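PDB 3E0F: putative metal-dependent phosphoesterase from Bifidobacterium adolescentis ATCC 15703, which binds a trinuclear cluster of iron and zinc together with AMP and probably hydrolyses phosphate esters, perhaps as a 5'-3' exonuclease of the PHP family. Local coordinates for residues H50-G55 against N105-R110; T21-G26 against V136-R141; R112-M117 against T142-P147. All blocks are in the same frame, centred on the assembly; numbering follows the deposited sequence.

Interaction 1. Residues H50-G55 against N105-R110; sequences HDTTAG and NTRAAR. With ZN (zinc ion), chain B.
Asp-51, Arg-107 and Arg-110 carry most of this buried contact, in which the loop following strand 44-50 meets one side of helix 97-121. The carboxylate of Asp-51 forms a salt bridge through OD2 to Arg-110 NH2 at 2.6 Å. Its N-H...O angle of 153° is fairly straight, and the donor meets OD2 on the anti side, tilted well out of the carboxylate plane. Arg-110 CG is anti to its backbone N (chi1 152°), and bends at chi2 and chi3 then turn the edge of the guanidinium to the acid. One turn earlier on the helix, Thr-106 sets its methyl CG2 3.7 Å from Asp-51 CG, while its hydroxyl bonds back to Met-102 O. Arg-107 works on the backbone instead: in one of its two modelled conformers, NH1 reaches Asp-51 O at 3.0 Å in a weak, tentative bond (132°). The same NH1 gives a weak, equally tentative 3.1 Å bond to a water, which also accepts from Thr-53 N. Beside Asp-51, His-50 binds the zinc through NE2 at 2.1 Å. Arg-110 is an AMP ligand, so the buried Asp-51 probably acts as a second-shell acid that orients this arginine and offsets part of its charge.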
loop_
_atom_site.group_PDB
_atom_site.type_symbol
_atom_site.label_atom_id
_atom_site.label_comp_id
_atom_site.label_asym_id
_atom_site.label_seq_id
_atom_site.Cartn_x
_atom_site.Cartn_y
_atom_site.Cartn_z
ATOM N N HIS A 50 0.126 4.091 -2.789
ATOM C CA HIS A 50 -0.879 3.582 -3.698
ATOM C C HIS A 50 -0.693 4.058 -5.115
ATOM O O HIS A 50 -0.709 5.260 -5.362
ATOM C CB HIS A 50 -2.283 3.974 -3.269
ATOM C CG HIS A 50 -2.657 3.462 -1.931
ATOM N ND1 HIS A 50 -2.942 2.136 -1.704
ATOM C CD2 HIS A 50 -2.761 4.086 -0.735
ATOM C CE1 HIS A 50 -3.242 1.968 -0.430
ATOM N NE2 HIS A 50 -3.136 3.133 0.180
ATOM N N ASP A 51 -0.494 3.078 -6.014
ATOM C CA ASP A 51 -0.615 3.227 -7.465
ATOM C C ASP A 51 0.225 4.356 -8.000
ATOM O O ASP A 51 -0.211 5.110 -8.851
ATOM C CB ASP A 51 -2.097 3.359 -7.844
ATOM C CG ASP A 51 -2.937 2.177 -7.302
ATOM O OD1 ASP A 51 -2.765 1.028 -7.758
ATOM O OD2 ASP A 51 -3.729 2.375 -6.371
ATOM N N THR A 52 1.443 4.469 -7.484
ATOM C CA THR A 52 2.321 5.564 -7.858
ATOM C C THR A 52 3.771 5.326 -7.510
ATOM O O THR A 52 4.101 4.568 -6.590
ATOM C CB THR A 52 1.916 6.923 -7.206
ATOM O OG1 THR A 52 2.696 7.953 -7.818
ATOM C CG2 THR A 52 2.169 6.957 -5.683
ATOM N N THR A 53 4.631 6.008 -8.263
ATOM C CA THR A 53 6.032 6.112 -7.941
ATOM C C THR A 53 6.406 7.590 -7.677
ATOM O O THR A 53 7.580 7.929 -7.691
ATOM C CB THR A 53 6.903 5.537 -9.081
ATOM O OG1 THR A 53 6.718 6.329 -10.247
ATOM C CG2 THR A 53 6.530 4.064 -9.388
ATOM N N ALA A 54 5.430 8.456 -7.406
ATOM C CA ALA A 54 5.707 9.905 -7.350
ATOM C C ALA A 54 6.729 10.281 -6.264
ATOM O O ALA A 54 7.551 11.198 -6.466
ATOM C CB ALA A 54 4.437 10.710 -7.187
ATOM N N GLY A 55 6.716 9.555 -5.149
ATOM C CA GLY A 55 7.627 9.853 -4.035
ATOM C C GLY A 55 8.995 9.195 -4.095
ATOM O O GLY A 55 9.828 9.374 -3.208
ATOM N N ASN A 105 -4.466 4.664 -15.280
ATOM C CA ASN A 105 -5.853 4.270 -15.415
ATOM C C ASN A 105 -6.482 4.099 -14.062
ATOM O O ASN A 105 -7.604 4.575 -13.831
ATOM C CB ASN A 105 -5.999 2.959 -16.197
ATOM C CG ASN A 105 -5.622 3.099 -17.662
ATOM O OD1 ASN A 105 -5.388 4.199 -18.158
ATOM N ND2 ASN A 105 -5.562 1.981 -18.362
ATOM N N THR A 106 -5.764 3.432 -13.162
ATOM C CA THR A 106 -6.264 3.237 -11.795
ATOM C C THR A 106 -6.473 4.570 -11.084
ATOM O O THR A 106 -7.479 4.746 -10.415
ATOM C CB THR A 106 -5.330 2.352 -10.912
ATOM O OG1 THR A 106 -5.240 1.050 -11.479
ATOM C CG2 THR A 106 -5.907 2.197 -9.534
ATOM N N ARG A 107 -5.505 5.480 -11.217
ATOM C CA ARG A 107 -5.602 6.796 -10.600
ATOM C C ARG A 107 -6.807 7.574 -11.150
ATOM O O ARG A 107 -7.542 8.194 -10.385
ATOM C CB ARG A 107 -4.300 7.605 -10.781
ATOM C CG ARG A 107 -3.161 7.190 -9.835
ATOM C CD ARG A 107 -2.005 8.186 -9.852
ATOM N NE ARG A 107 -1.444 8.388 -11.194
ATOM C CZ ARG A 107 -0.258 7.947 -11.635
ATOM N NH1 ARG A 107 0.589 7.261 -10.859
ATOM N NH2 ARG A 107 0.093 8.218 -12.887
ATOM N N ALA A 108 -7.017 7.526 -12.463
ATOM C CA ALA A 108 -8.122 8.246 -13.094
ATOM C C ALA A 108 -9.476 7.694 -12.611
ATOM O O ALA A 108 -10.397 8.458 -12.304
ATOM C CB ALA A 108 -8.024 8.192 -14.628
ATOM N N ALA A 109 -9.574 6.377 -12.518
ATOM C CA ALA A 109 -10.813 5.727 -12.118
ATOM C C ALA A 109 -11.129 6.071 -10.663
ATOM O O ALA A 109 -12.279 6.348 -10.315
ATOM C CB ALA A 109 -10.701 4.200 -12.309
ATOM N N ARG A 110 -10.091 6.064 -9.828
ATOM C CA ARG A 110 -10.215 6.385 -8.405
ATOM C C ARG A 110 -10.519 7.889 -8.147
ATOM O O ARG A 110 -11.269 8.227 -7.243
ATOM C CB ARG A 110 -8.998 5.810 -7.617
ATOM C CG ARG A 110 -8.607 6.544 -6.375
ATOM C CD ARG A 110 -8.447 5.716 -5.075
ATOM N NE ARG A 110 -7.717 4.450 -5.112
ATOM C CZ ARG A 110 -6.629 4.168 -5.822
ATOM N NH1 ARG A 110 -6.032 5.042 -6.626
ATOM N NH2 ARG A 110 -6.125 2.956 -5.715
HETATM ZN ZN ZN B . -3.319 3.393 2.295
HETATM O O HOH W 1 3.664 7.304 -10.529
#

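Interaction 2. Residues T21-G26 against V136-R141; sequences TVFSDG and VKEGER. With ZN (zinc ion), chain B.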
loop_
_atom_site.group_PDB
_atom_site.type_symbol
_atom_site.label_atom_id
_atom_site.label_comp_id
_atom_site.label_asym_id
_atom_site.label_seq_id
_atom_site.Cartn_x
_atom_site.Cartn_y
_atom_site.Cartn_z
ATOM N N THR A 21 3.145 7.781 2.359
ATOM C CA THR A 21 3.486 9.174 2.518
ATOM C C THR A 21 2.370 10.010 1.910
ATOM O O THR A 21 1.356 9.473 1.465
ATOM C CB THR A 21 4.793 9.502 1.797
ATOM O OG1 THR A 21 4.553 9.470 0.382
ATOM C CG2 THR A 21 5.930 8.520 2.199
ATOM N N VAL A 22 2.571 11.320 1.914
ATOM C CA VAL A 22 1.658 12.298 1.331
ATOM C C VAL A 22 1.412 12.111 -0.152
ATOM O O VAL A 22 0.445 12.652 -0.676
ATOM C CB VAL A 22 2.174 13.752 1.503
ATOM C CG1 VAL A 22 1.946 14.212 2.916
ATOM C CG2 VAL A 22 3.648 13.878 1.055
ATOM N N PHE A 23 2.293 11.398 -0.830
ATOM C CA PHE A 23 2.069 11.055 -2.235
ATOM C C PHE A 23 0.955 10.028 -2.490
ATOM O O PHE A 23 0.647 9.738 -3.641
ATOM C CB PHE A 23 3.358 10.592 -2.862
ATOM C CG PHE A 23 4.307 11.705 -3.121
ATOM C CD1 PHE A 23 4.115 12.556 -4.217
ATOM C CD2 PHE A 23 5.381 11.923 -2.278
ATOM C CE1 PHE A 23 4.981 13.587 -4.463
ATOM C CE2 PHE A 23 6.255 12.958 -2.513
ATOM C CZ PHE A 23 6.053 13.801 -3.622
ATOM N N SER A 24 0.391 9.469 -1.416
ATOM C CA SER A 24 -0.882 8.762 -1.447
ATOM C C SER A 24 -1.660 9.198 -0.198
ATOM O O SER A 24 -2.046 10.357 -0.109
ATOM C CB SER A 24 -0.726 7.231 -1.604
ATOM O OG SER A 24 0.057 6.614 -0.587
ATOM N N ASP A 25 -1.848 8.319 0.784
ATOM C CA ASP A 25 -2.729 8.614 1.919
ATOM C C ASP A 25 -2.052 8.631 3.274
ATOM O O ASP A 25 -2.734 8.583 4.295
ATOM C CB ASP A 25 -3.892 7.630 1.962
ATOM C CG ASP A 25 -3.437 6.171 2.019
ATOM O OD1 ASP A 25 -2.226 5.903 1.953
ATOM O OD2 ASP A 25 -4.314 5.288 2.095
ATOM N N GLY A 26 -0.729 8.720 3.296
ATOM C CA GLY A 26 0.001 8.967 4.535
ATOM C C GLY A 26 0.034 10.451 4.839
ATOM O O GLY A 26 -0.351 11.252 4.016
ATOM N N VAL A 136 -5.324 16.716 0.198
ATOM C CA VAL A 136 -4.401 16.166 -0.780
ATOM C C VAL A 136 -3.140 17.011 -0.728
ATOM O O VAL A 136 -3.173 18.182 -1.086
ATOM C CB VAL A 136 -5.038 16.172 -2.177
ATOM C CG1 VAL A 136 -4.031 15.773 -3.245
ATOM C CG2 VAL A 136 -6.253 15.249 -2.192
ATOM N N LYS A 137 -2.034 16.445 -0.250
ATOM C CA LYS A 137 -0.887 17.276 0.132
ATOM C C LYS A 137 0.199 17.469 -0.937
ATOM O O LYS A 137 1.039 18.337 -0.793
ATOM C CB LYS A 137 -0.269 16.777 1.454
ATOM C CG LYS A 137 -1.185 16.926 2.729
ATOM C CD LYS A 137 -1.904 18.293 2.802
ATOM C CE LYS A 137 -2.254 18.756 4.226
ATOM N NZ LYS A 137 -3.602 18.354 4.699
ATOM N N GLU A 138 0.166 16.702 -2.022
ATOM C CA GLU A 138 1.189 16.827 -3.073
ATOM C C GLU A 138 0.586 17.140 -4.448
ATOM O O GLU A 138 1.223 16.949 -5.487
ATOM C CB GLU A 138 2.088 15.569 -3.096
ATOM C CG GLU A 138 3.003 15.447 -1.853
ATOM C CD GLU A 138 4.261 16.357 -1.877
ATOM O OE1 GLU A 138 4.432 17.178 -2.807
ATOM O OE2 GLU A 138 5.107 16.219 -0.963
ATOM N N GLY A 139 -0.639 17.652 -4.432
ATOM C CA GLY A 139 -1.288 18.135 -5.627
ATOM C C GLY A 139 -1.624 17.007 -6.575
ATOM O O GLY A 139 -2.227 16.008 -6.184
ATOM N N GLU A 140 -1.227 17.171 -7.831
ATOM C CA GLU A 140 -1.532 16.190 -8.854
ATOM C C GLU A 140 -0.656 14.955 -8.701
ATOM O O GLU A 140 -0.913 13.936 -9.332
ATOM C CB GLU A 140 -1.416 16.803 -10.273
ATOM C CG GLU A 140 -0.013 17.359 -10.695
ATOM C CD GLU A 140 0.022 17.856 -12.160
ATOM O OE1 GLU A 140 -0.996 18.420 -12.637
ATOM O OE2 GLU A 140 1.070 17.672 -12.830
ATOM N N ARG A 141 0.367 15.038 -7.863
ATOM C CA ARG A 141 1.183 13.866 -7.567
ATOM C C ARG A 141 0.718 12.997 -6.393
ATOM O O ARG A 141 1.343 11.973 -6.108
ATOM C CB ARG A 141 2.628 14.283 -7.375
ATOM C CG ARG A 141 3.250 14.693 -8.706
ATOM C CD ARG A 141 4.698 14.932 -8.534
ATOM N NE ARG A 141 4.889 15.956 -7.520
ATOM C CZ ARG A 141 6.016 16.147 -6.843
ATOM N NH1 ARG A 141 7.084 15.391 -7.077
ATOM N NH2 ARG A 141 6.075 17.110 -5.927
HETATM ZN ZN ZN B . -3.319 3.393 2.295
HETATM O O HOH W 2 -1.718 13.627 0.394
#
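Val-22 and Phe-23, the central pair of a type I beta turn running from Thr-21 to Ser-24, press against Lys-137 and Glu-138 in the loop that leads toward helix 146-155. The turn belongs to a metal-binding loop of the PHP domain: Asp-25, just beyond it, binds the zinc through OD2 at 2.1 Å. Thr-21 O closes the turn by accepting from Ser-24 N and takes a second bond from Gly-26 N just after it, and Thr-21 OG1 takes the N-H of Phe-23 in an ST turn.

Apolar contacts come from both branches of Val-22. CG1 meets Lys-137 CB at 3.7 Å, whereas CG2 lies 3.4 Å from Glu-138 CG. Lys-137 then leads its amine away to Ala-134 O.

Flat groups make the larger share of the contact. A bend at chi2 (-78°) folds Glu-138 over one face of the Phe-23 ring, where CG makes a CH-pi contact 3.8 Å from the centroid and the carboxylate stacks almost parallel to the ring, 7° apart.

A polar link across the contact runs through water: one molecule donates to Val-22 O at 2.6 Å and accepts from Lys-137 N at 2.9 Å. Within 136-141, Glu-138 and Arg-141 pair loosely by charge, without an N-H directed at the acid. The guanidinium of Arg-141 stands at 80° to the Phe-23 ring, and Phe-23 CE1 sits over the centre of one guanidinium face, 3.6 Å from Arg-141 CZ.

Interaction 3. Residues R112-M117 against T142-P147; sequences RRTKRM and TTIGRP. With PO4 (phosphate ion), chain F.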
loop_
_atom_site.group_PDB
_atom_site.type_symbol
_atom_site.label_atom_id
_atom_site.label_comp_id
_atom_site.label_asym_id
_atom_site.label_seq_id
_atom_site.Cartn_x
_atom_site.Cartn_y
_atom_site.Cartn_z
ATOM N N ARG A 112 -12.376 9.774 -10.363
ATOM C CA ARG A 112 -13.787 9.871 -10.757
ATOM C C ARG A 112 -14.702 9.365 -9.641
ATOM O O ARG A 112 -15.734 9.970 -9.340
ATOM C CB ARG A 112 -14.063 9.080 -12.043
ATOM C CG ARG A 112 -14.439 9.937 -13.246
ATOM C CD ARG A 112 -14.728 9.089 -14.504
ATOM N NE ARG A 112 -15.658 7.989 -14.239
ATOM C CZ ARG A 112 -16.976 8.121 -14.111
ATOM N NH1 ARG A 112 -17.559 9.311 -14.217
ATOM N NH2 ARG A 112 -17.718 7.052 -13.866
ATOM N N ARG A 113 -14.293 8.252 -9.043
ATOM C CA ARG A 113 -15.029 7.584 -7.989
ATOM C C ARG A 113 -15.116 8.430 -6.707
ATOM O O ARG A 113 -16.159 8.494 -6.048
ATOM C CB ARG A 113 -14.282 6.280 -7.710
ATOM C CG ARG A 113 -15.071 5.155 -7.072
ATOM C CD ARG A 113 -15.033 5.129 -5.537
ATOM N NE ARG A 113 -13.702 5.252 -4.964
ATOM C CZ ARG A 113 -13.234 4.554 -3.926
ATOM N NH1 ARG A 113 -13.960 3.623 -3.302
ATOM N NH2 ARG A 113 -11.989 4.777 -3.531
ATOM N N THR A 114 -14.002 9.065 -6.360
ATOM C CA THR A 114 -13.902 9.867 -5.158
ATOM C C THR A 114 -14.727 11.148 -5.284
ATOM O O THR A 114 -15.369 11.552 -4.343
ATOM C CB THR A 114 -12.407 10.191 -4.840
ATOM O OG1 THR A 114 -11.665 8.971 -4.845
ATOM C CG2 THR A 114 -12.253 10.859 -3.472
ATOM N N LYS A 115 -14.714 11.774 -6.451
ATOM C CA LYS A 115 -15.557 12.926 -6.705
ATOM C C LYS A 115 -17.040 12.561 -6.662
ATOM O O LYS A 115 -17.854 13.332 -6.197
ATOM C CB LYS A 115 -15.240 13.521 -8.073
ATOM C CG LYS A 115 -13.866 14.174 -8.232
ATOM C CD LYS A 115 -13.579 14.379 -9.731
ATOM C CE LYS A 115 -12.469 15.405 -9.995
ATOM N NZ LYS A 115 -12.251 15.571 -11.471
ATOM N N ARG A 116 -17.396 11.388 -7.150
ATOM C CA ARG A 116 -18.779 10.937 -7.095
ATOM C C ARG A 116 -19.216 10.691 -5.644
ATOM O O ARG A 116 -20.349 11.029 -5.279
ATOM C CB ARG A 116 -19.003 9.705 -7.998
ATOM C CG ARG A 116 -19.062 10.060 -9.501
ATOM C CD ARG A 116 -19.479 8.898 -10.419
ATOM N NE ARG A 116 -18.418 7.886 -10.531
ATOM C CZ ARG A 116 -18.579 6.557 -10.430
ATOM N NH1 ARG A 116 -19.789 6.005 -10.240
ATOM N NH2 ARG A 116 -17.502 5.767 -10.541
HETATM N N MSE A 117 -18.321 10.124 -4.828
HETATM C CA MSE A 117 -18.572 9.945 -3.379
HETATM C C MSE A 117 -18.763 11.277 -2.643
HETATM O O MSE A 117 -19.705 11.426 -1.874
HETATM C CB MSE A 117 -17.452 9.140 -2.714
HETATM C CG MSE A 117 -17.476 7.686 -3.124
HETATM SE SE MSE A 117 -16.363 6.440 -2.129
HETATM C CE MSE A 117 -17.021 6.730 -0.285
ATOM N N THR A 142 -0.378 13.379 -5.738
ATOM C CA THR A 142 -1.013 12.536 -4.735
ATOM C C THR A 142 -2.048 11.623 -5.393
ATOM O O THR A 142 -2.858 12.059 -6.206
ATOM C CB THR A 142 -1.687 13.357 -3.628
ATOM O OG1 THR A 142 -0.688 14.099 -2.920
ATOM C CG2 THR A 142 -2.456 12.446 -2.636
ATOM N N THR A 143 -1.996 10.340 -5.048
ATOM C CA THR A 143 -3.071 9.425 -5.396
ATOM C C THR A 143 -4.228 9.703 -4.451
ATOM O O THR A 143 -4.112 9.436 -3.254
ATOM C CB THR A 143 -2.610 7.974 -5.293
ATOM O OG1 THR A 143 -1.468 7.796 -6.134
ATOM C CG2 THR A 143 -3.713 7.035 -5.745
ATOM N N ILE A 144 -5.297 10.294 -4.999
ATOM C CA ILE A 144 -6.456 10.753 -4.237
ATOM C C ILE A 144 -7.339 9.576 -4.054
ATOM O O ILE A 144 -7.383 8.715 -4.896
ATOM C CB ILE A 144 -7.204 11.952 -4.911
ATOM C CG1 ILE A 144 -6.195 13.090 -5.233
ATOM C CG2 ILE A 144 -8.338 12.500 -4.007
ATOM C CD1 ILE A 144 -6.784 14.452 -5.756
ATOM N N GLY A 145 -7.993 9.510 -2.905
ATOM C CA GLY A 145 -8.790 8.367 -2.526
ATOM C C GLY A 145 -9.662 8.590 -1.298
ATOM O O GLY A 145 -9.770 9.674 -0.758
ATOM N N ARG A 146 -10.305 7.514 -0.892
ATOM C CA ARG A 146 -11.165 7.436 0.281
ATOM C C ARG A 146 -10.593 8.100 1.553
ATOM O O ARG A 146 -11.320 8.803 2.237
ATOM C CB ARG A 146 -11.427 5.950 0.527
ATOM C CG ARG A 146 -12.807 5.485 0.861
ATOM C CD ARG A 146 -12.860 3.981 0.571
ATOM N NE ARG A 146 -13.516 3.250 1.630
ATOM C CZ ARG A 146 -12.911 2.778 2.711
ATOM N NH1 ARG A 146 -11.607 2.938 2.894
ATOM N NH2 ARG A 146 -13.635 2.155 3.626
ATOM N N PRO A 147 -9.302 7.883 1.878
ATOM C CA PRO A 147 -8.732 8.493 3.092
ATOM C C PRO A 147 -8.746 10.023 3.104
ATOM O O PRO A 147 -8.797 10.622 4.180
ATOM C CB PRO A 147 -7.290 7.983 3.101
ATOM C CG PRO A 147 -7.320 6.764 2.261
ATOM C CD PRO A 147 -8.282 7.070 1.183
HETATM P P PO4 F . -9.100 3.183 -1.297
HETATM O O1 PO4 F . -9.399 3.372 0.183
HETATM O O2 PO4 F . -7.594 2.956 -1.450
HETATM O O3 PO4 F . -9.921 2.020 -1.778
HETATM O O4 PO4 F . -9.331 4.506 -1.965
#
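The helical residues 112-117 come closest to the loop leading into helix 146-155 where Thr-114 faces Gly-145, their CA atoms 5.9 Å apart. Thr-114 points its side chain at the loop, and OG1 rests 3.7 Å from Gly-145 CA. That hydroxyl is itself bonded to Arg-110 O one turn back on the helix, so it serves here as a packing surface. The methyl Thr-114 CG2 meets Ile-144 CG2 more loosely, at 4.3 Å.

Arg-113 and Arg-146 make the second part of the contact. Bends at chi2 (-91°) and chi3 (-48°) carry the Arg-113 guanidinium toward the loop, where NH1 passes 4.0 Å from Arg-146 CD and also bonds to Ile-178 O. The two guanidinium planes are 17° apart, but the groups do not stack. Beside both arginines lies a phosphate, probably from the crystallisation liquor. Arg-113 NH2 gives a weak bond to phosphate O4 at 3.1 Å, with the phosphorus at the guanidinium edge. Arg-146 N reaches phosphate O4 in a second weak bond of 3.3 Å. Arg-146 NH1 lies 3.5 Å from phosphate O1.

Arg-113 and Arg-146 are both AMP ligands, so the contact probably forms part of an anion pocket, to which Arg-110 also contributes. Its positive charge would probably stabilise a nucleotide phosphate, and the hold of Ile-178 O on NH1 probably helps leave NH2 directed at the anion.

Overall arrangement
The three contacts lie close together beside the metal and phosphate sites, their centres 11 to 12 Å from each other. Interactions 1 and 2 share the zinc, with His-50 NE2 and Asp-25 OD2 3.1 Å apart on the ion and His-263 as a further ligand. Interactions 1 and 3 use successive turns of helix 97-121, and His-50 O lies 2.8 Å from Thr-143 OG1, a probable hydrogen bond. Residues 136-141 run straight into 142-147, where Thr-143 N probably bonds to Phe-23 O (3.1 Å). Metal loops and phosphate-binding arginines are thus tied together: between nearest atoms, the side chain of Arg-146 is about 8 Å from the zinc, and that of Arg-110 about 3 Å from the phosphate.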